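Local coordinates for solute binding protein MsmE (Bacillus subtilis subsp. subtilis str. 168, PDB 4R6H), which binds melibiose, raffinose and stachyose and serves as the solute-binding component of the ABC transporter that imports these sugars, at residues F194-L206 with F223-L235. Residues are numbered along the deposited sequence; the frame is centred on the assembly and turned at random.
Sequences FAQYYDQFATPLL and FQWSKFTYLSEIL
Y197 and Y198 reach helix 229-235 by different first torsions: CG of Y197 is anti to the backbone N (chi1 161°), CG of Y198 anti to the carbonyl carbon (chi1 -79°). Y197 OH donates to L231 O at 2.7 Å, in the carbonyl plane on a lone pair, so this oxygen serves both the tyrosine and the helical N-H of L235. L235 CD1 lies over one face of the Y197 ring. A phenylalanine in place of Y197 would probably keep that packing but leave L231 O without its second donor. S232 OG lies at the edge of the Y198 ring, near its plane, and hydrogen-bonds Y198 OH (2.8 Å); serine suits the place because its hydroxyl can pair with a phenol. Y198 CD1 also meets F228 CE2 (3.5 Å). L231 fits as a knob among Y197, Y198, A202 and L205: L205 CD2 reaches its CG, while its CD2 branch lies against F201 CB (3.7 Å). The small A202 leaves F228 CE1 room 3.9 Å from its CB. L206 CD1 touches both F223 CZ (3.7 Å) and the edge of the F228 ring. The axes of 194-206 and 229-235 come within 10.5 Å, their N-to-C directions 128° apart; helix 163-177 touches F201, Y230 and I234, helix 374-378 A202 and L206, and helix 383-395 F194 and Y198.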
# COMPACT_ATOMS: atom_id res chain seq x y z
N PHE A 194 -12.39 2.09 5.64
CA PHE A 194 -12.66 3.47 5.25
C PHE A 194 -11.40 4.29 5.14
O PHE A 194 -11.27 5.18 4.29
CB PHE A 194 -13.63 4.14 6.21
CG PHE A 194 -14.97 3.46 6.26
CD1 PHE A 194 -15.80 3.49 5.14
CD2 PHE A 194 -15.40 2.78 7.40
CE1 PHE A 194 -17.03 2.87 5.17
CE2 PHE A 194 -16.64 2.16 7.43
CZ PHE A 194 -17.44 2.19 6.31
N ALA A 195 -10.41 4.00 5.99
CA ALA A 195 -9.16 4.68 5.87
C ALA A 195 -8.55 4.48 4.49
O ALA A 195 -7.94 5.40 3.91
CB ALA A 195 -8.17 4.27 6.96
N GLN A 196 -8.65 3.27 3.97
CA GLN A 196 -8.08 2.98 2.67
C GLN A 196 -8.71 3.86 1.56
O GLN A 196 -8.03 4.33 0.64
CB GLN A 196 -8.26 1.49 2.33
CG GLN A 196 -7.59 1.12 1.03
CD GLN A 196 -7.46 -0.35 0.74
OE1 GLN A 196 -7.76 -1.20 1.56
NE2 GLN A 196 -6.95 -0.66 -0.46
N TYR A 197 -10.03 4.01 1.66
CA TYR A 197 -10.77 4.87 0.73
C TYR A 197 -10.22 6.30 0.78
O TYR A 197 -9.89 6.92 -0.25
CB TYR A 197 -12.29 4.81 1.04
CG TYR A 197 -13.05 5.96 0.46
CD1 TYR A 197 -13.43 5.98 -0.89
CD2 TYR A 197 -13.32 7.06 1.24
CE1 TYR A 197 -14.09 7.09 -1.43
CE2 TYR A 197 -13.96 8.17 0.72
CZ TYR A 197 -14.38 8.16 -0.60
OH TYR A 197 -15.01 9.29 -1.12
N TYR A 198 -10.20 6.86 1.98
CA TYR A 198 -9.72 8.23 2.14
C TYR A 198 -8.29 8.38 1.67
O TYR A 198 -7.94 9.35 0.99
CB TYR A 198 -9.86 8.70 3.56
CG TYR A 198 -11.24 9.14 4.03
CD1 TYR A 198 -11.88 10.24 3.46
CD2 TYR A 198 -11.85 8.54 5.12
CE1 TYR A 198 -13.12 10.68 3.93
CE2 TYR A 198 -13.06 8.99 5.59
CZ TYR A 198 -13.68 10.08 5.02
OH TYR A 198 -14.90 10.48 5.53
N ASP A 199 -7.42 7.46 2.11
CA ASP A 199 -6.00 7.56 1.83
C ASP A 199 -5.73 7.49 0.33
O ASP A 199 -4.96 8.33 -0.22
CB ASP A 199 -5.25 6.44 2.61
CG ASP A 199 -3.81 6.76 2.89
OD1 ASP A 199 -3.39 7.90 2.83
OD2 ASP A 199 -3.12 5.83 3.30
N GLN A 200 -6.31 6.52 -0.37
CA GLN A 200 -6.05 6.38 -1.78
C GLN A 200 -6.57 7.58 -2.55
O GLN A 200 -5.86 8.10 -3.39
CB GLN A 200 -6.64 5.10 -2.40
CG GLN A 200 -5.85 3.85 -2.15
CD GLN A 200 -6.40 2.61 -2.85
OE1 GLN A 200 -6.43 1.56 -2.24
NE2 GLN A 200 -6.64 2.71 -4.15
N PHE A 201 -7.81 8.00 -2.26
CA PHE A 201 -8.40 9.09 -3.07
C PHE A 201 -7.84 10.47 -2.71
O PHE A 201 -7.97 11.41 -3.48
CB PHE A 201 -9.92 9.04 -3.09
CG PHE A 201 -10.49 8.00 -4.01
CD1 PHE A 201 -10.42 8.15 -5.41
CD2 PHE A 201 -11.10 6.88 -3.50
CE1 PHE A 201 -10.98 7.18 -6.23
CE2 PHE A 201 -11.69 5.93 -4.32
CZ PHE A 201 -11.60 6.08 -5.71
N ALA A 202 -7.22 10.60 -1.55
CA ALA A 202 -6.55 11.86 -1.21
C ALA A 202 -5.45 12.22 -2.20
O ALA A 202 -5.19 13.39 -2.46
CB ALA A 202 -5.94 11.77 0.18
N THR A 203 -4.80 11.22 -2.80
CA THR A 203 -3.77 11.46 -3.81
C THR A 203 -4.28 12.16 -5.09
O THR A 203 -3.78 13.27 -5.40
CB THR A 203 -2.95 10.16 -4.06
OG1 THR A 203 -2.14 9.87 -2.90
CG2 THR A 203 -2.04 10.26 -5.25
N PRO A 204 -5.29 11.61 -5.79
CA PRO A 204 -5.81 12.37 -6.94
C PRO A 204 -6.43 13.69 -6.50
O PRO A 204 -6.40 14.67 -7.26
CB PRO A 204 -6.86 11.45 -7.54
CG PRO A 204 -7.14 10.38 -6.54
CD PRO A 204 -5.87 10.25 -5.73
N LEU A 205 -6.96 13.77 -5.28
CA LEU A 205 -7.62 15.03 -4.87
C LEU A 205 -6.61 16.13 -4.63
O LEU A 205 -6.82 17.25 -5.09
CB LEU A 205 -8.45 14.83 -3.62
CG LEU A 205 -9.17 16.07 -3.05
CD1 LEU A 205 -10.25 16.49 -3.99
CD2 LEU A 205 -9.73 15.72 -1.70
N LEU A 206 -5.50 15.80 -3.98
CA LEU A 206 -4.64 16.81 -3.38
C LEU A 206 -3.19 16.83 -3.87
O LEU A 206 -2.48 17.76 -3.54
CB LEU A 206 -4.64 16.69 -1.83
CG LEU A 206 -5.99 16.71 -1.13
CD1 LEU A 206 -5.89 16.33 0.32
CD2 LEU A 206 -6.60 18.10 -1.27
N PHE A 223 -2.30 23.42 5.50
CA PHE A 223 -3.41 22.83 4.74
C PHE A 223 -4.78 23.11 5.35
O PHE A 223 -5.01 22.92 6.55
CB PHE A 223 -3.20 21.30 4.67
CG PHE A 223 -4.27 20.58 3.90
CD1 PHE A 223 -4.41 20.81 2.55
CD2 PHE A 223 -5.15 19.72 4.55
CE1 PHE A 223 -5.40 20.15 1.82
CE2 PHE A 223 -6.14 19.05 3.83
CZ PHE A 223 -6.28 19.29 2.47
N GLN A 224 -5.70 23.54 4.49
CA GLN A 224 -7.08 23.77 4.89
C GLN A 224 -7.91 22.51 4.66
O GLN A 224 -8.13 22.13 3.52
CB GLN A 224 -7.65 24.92 4.08
CG GLN A 224 -7.01 26.27 4.37
CD GLN A 224 -7.03 26.61 5.83
OE1 GLN A 224 -6.01 26.51 6.51
NE2 GLN A 224 -8.21 26.98 6.33
N TRP A 225 -8.40 21.91 5.74
CA TRP A 225 -9.14 20.65 5.68
C TRP A 225 -10.49 20.79 5.00
O TRP A 225 -11.12 19.80 4.65
CB TRP A 225 -9.20 19.99 7.07
CG TRP A 225 -7.87 19.37 7.36
CD1 TRP A 225 -6.77 19.98 7.90
CD2 TRP A 225 -7.47 18.03 7.03
NE1 TRP A 225 -5.71 19.08 7.94
CE2 TRP A 225 -6.12 17.88 7.42
CE3 TRP A 225 -8.13 16.94 6.46
CZ2 TRP A 225 -5.42 16.68 7.24
CZ3 TRP A 225 -7.44 15.75 6.29
CH2 TRP A 225 -6.09 15.64 6.66
N SER A 226 -10.94 22.03 4.79
CA SER A 226 -12.10 22.24 3.95
C SER A 226 -11.93 21.64 2.54
O SER A 226 -12.93 21.25 1.89
CB SER A 226 -12.44 23.74 3.85
OG SER A 226 -11.39 24.44 3.21
N LYS A 227 -10.68 21.48 2.08
CA LYS A 227 -10.41 20.90 0.77
C LYS A 227 -10.56 19.36 0.76
O LYS A 227 -10.62 18.75 -0.30
CB LYS A 227 -8.98 21.29 0.33
CG LYS A 227 -8.85 22.79 0.09
CD LYS A 227 -7.47 23.22 -0.34
CE LYS A 227 -7.54 24.60 -0.98
NZ LYS A 227 -6.58 25.54 -0.34
N PHE A 228 -10.64 18.77 1.93
CA PHE A 228 -10.76 17.33 2.08
C PHE A 228 -12.24 16.92 2.11
O PHE A 228 -12.56 15.74 1.95
CB PHE A 228 -10.10 16.88 3.39
CG PHE A 228 -9.63 15.44 3.40
CD1 PHE A 228 -8.42 15.13 2.85
CD2 PHE A 228 -10.38 14.43 4.02
CE1 PHE A 228 -7.94 13.83 2.88
CE2 PHE A 228 -9.90 13.12 4.03
CZ PHE A 228 -8.69 12.83 3.47
N THR A 229 -13.16 17.87 2.35
CA THR A 229 -14.55 17.52 2.57
C THR A 229 -15.20 16.77 1.43
O THR A 229 -16.09 15.92 1.64
CB THR A 229 -15.38 18.82 2.87
OG1 THR A 229 -14.73 19.53 3.94
CG2 THR A 229 -16.79 18.55 3.22
N TYR A 230 -14.73 17.10 0.24
CA TYR A 230 -15.17 16.38 -0.97
C TYR A 230 -15.21 14.85 -0.80
O TYR A 230 -16.21 14.21 -1.16
CB TYR A 230 -14.26 16.75 -2.14
CG TYR A 230 -14.52 15.99 -3.40
CD1 TYR A 230 -15.51 16.38 -4.27
CD2 TYR A 230 -13.73 14.90 -3.77
CE1 TYR A 230 -15.74 15.69 -5.47
CE2 TYR A 230 -13.97 14.22 -4.96
CZ TYR A 230 -14.94 14.62 -5.80
OH TYR A 230 -15.15 13.90 -6.96
N LEU A 231 -14.16 14.29 -0.21
CA LEU A 231 -14.17 12.83 -0.06
C LEU A 231 -15.23 12.29 0.89
O LEU A 231 -15.78 11.19 0.70
CB LEU A 231 -12.79 12.32 0.37
CG LEU A 231 -11.67 12.63 -0.64
CD1 LEU A 231 -10.34 12.24 -0.03
CD2 LEU A 231 -11.93 11.95 -1.95
N SER A 232 -15.53 13.07 1.92
CA SER A 232 -16.60 12.68 2.81
C SER A 232 -18.00 12.81 2.16
O SER A 232 -18.90 11.99 2.40
CB SER A 232 -16.54 13.51 4.09
OG SER A 232 -15.38 13.14 4.87
N GLU A 233 -18.15 13.86 1.36
CA GLU A 233 -19.38 14.05 0.59
C GLU A 233 -19.62 12.90 -0.38
O GLU A 233 -20.74 12.38 -0.45
CB GLU A 233 -19.40 15.40 -0.11
CG GLU A 233 -19.63 16.52 0.89
CD GLU A 233 -19.36 17.86 0.31
OE1 GLU A 233 -18.35 18.01 -0.39
OE2 GLU A 233 -20.18 18.74 0.54
N ILE A 234 -18.57 12.49 -1.08
CA ILE A 234 -18.70 11.37 -2.00
C ILE A 234 -19.11 10.10 -1.25
O ILE A 234 -20.00 9.35 -1.64
CB ILE A 234 -17.40 11.16 -2.78
CG1 ILE A 234 -17.13 12.30 -3.78
CG2 ILE A 234 -17.51 9.82 -3.53
CD1 ILE A 234 -18.23 12.52 -4.82
N LEU A 235 -18.46 9.84 -0.11
CA LEU A 235 -18.78 8.64 0.66
C LEU A 235 -20.24 8.66 1.16
O LEU A 235 -20.93 7.68 1.11
CB LEU A 235 -17.79 8.46 1.83
CG LEU A 235 -17.83 7.13 2.58
CD1 LEU A 235 -17.71 5.96 1.62
CD2 LEU A 235 -16.75 7.10 3.68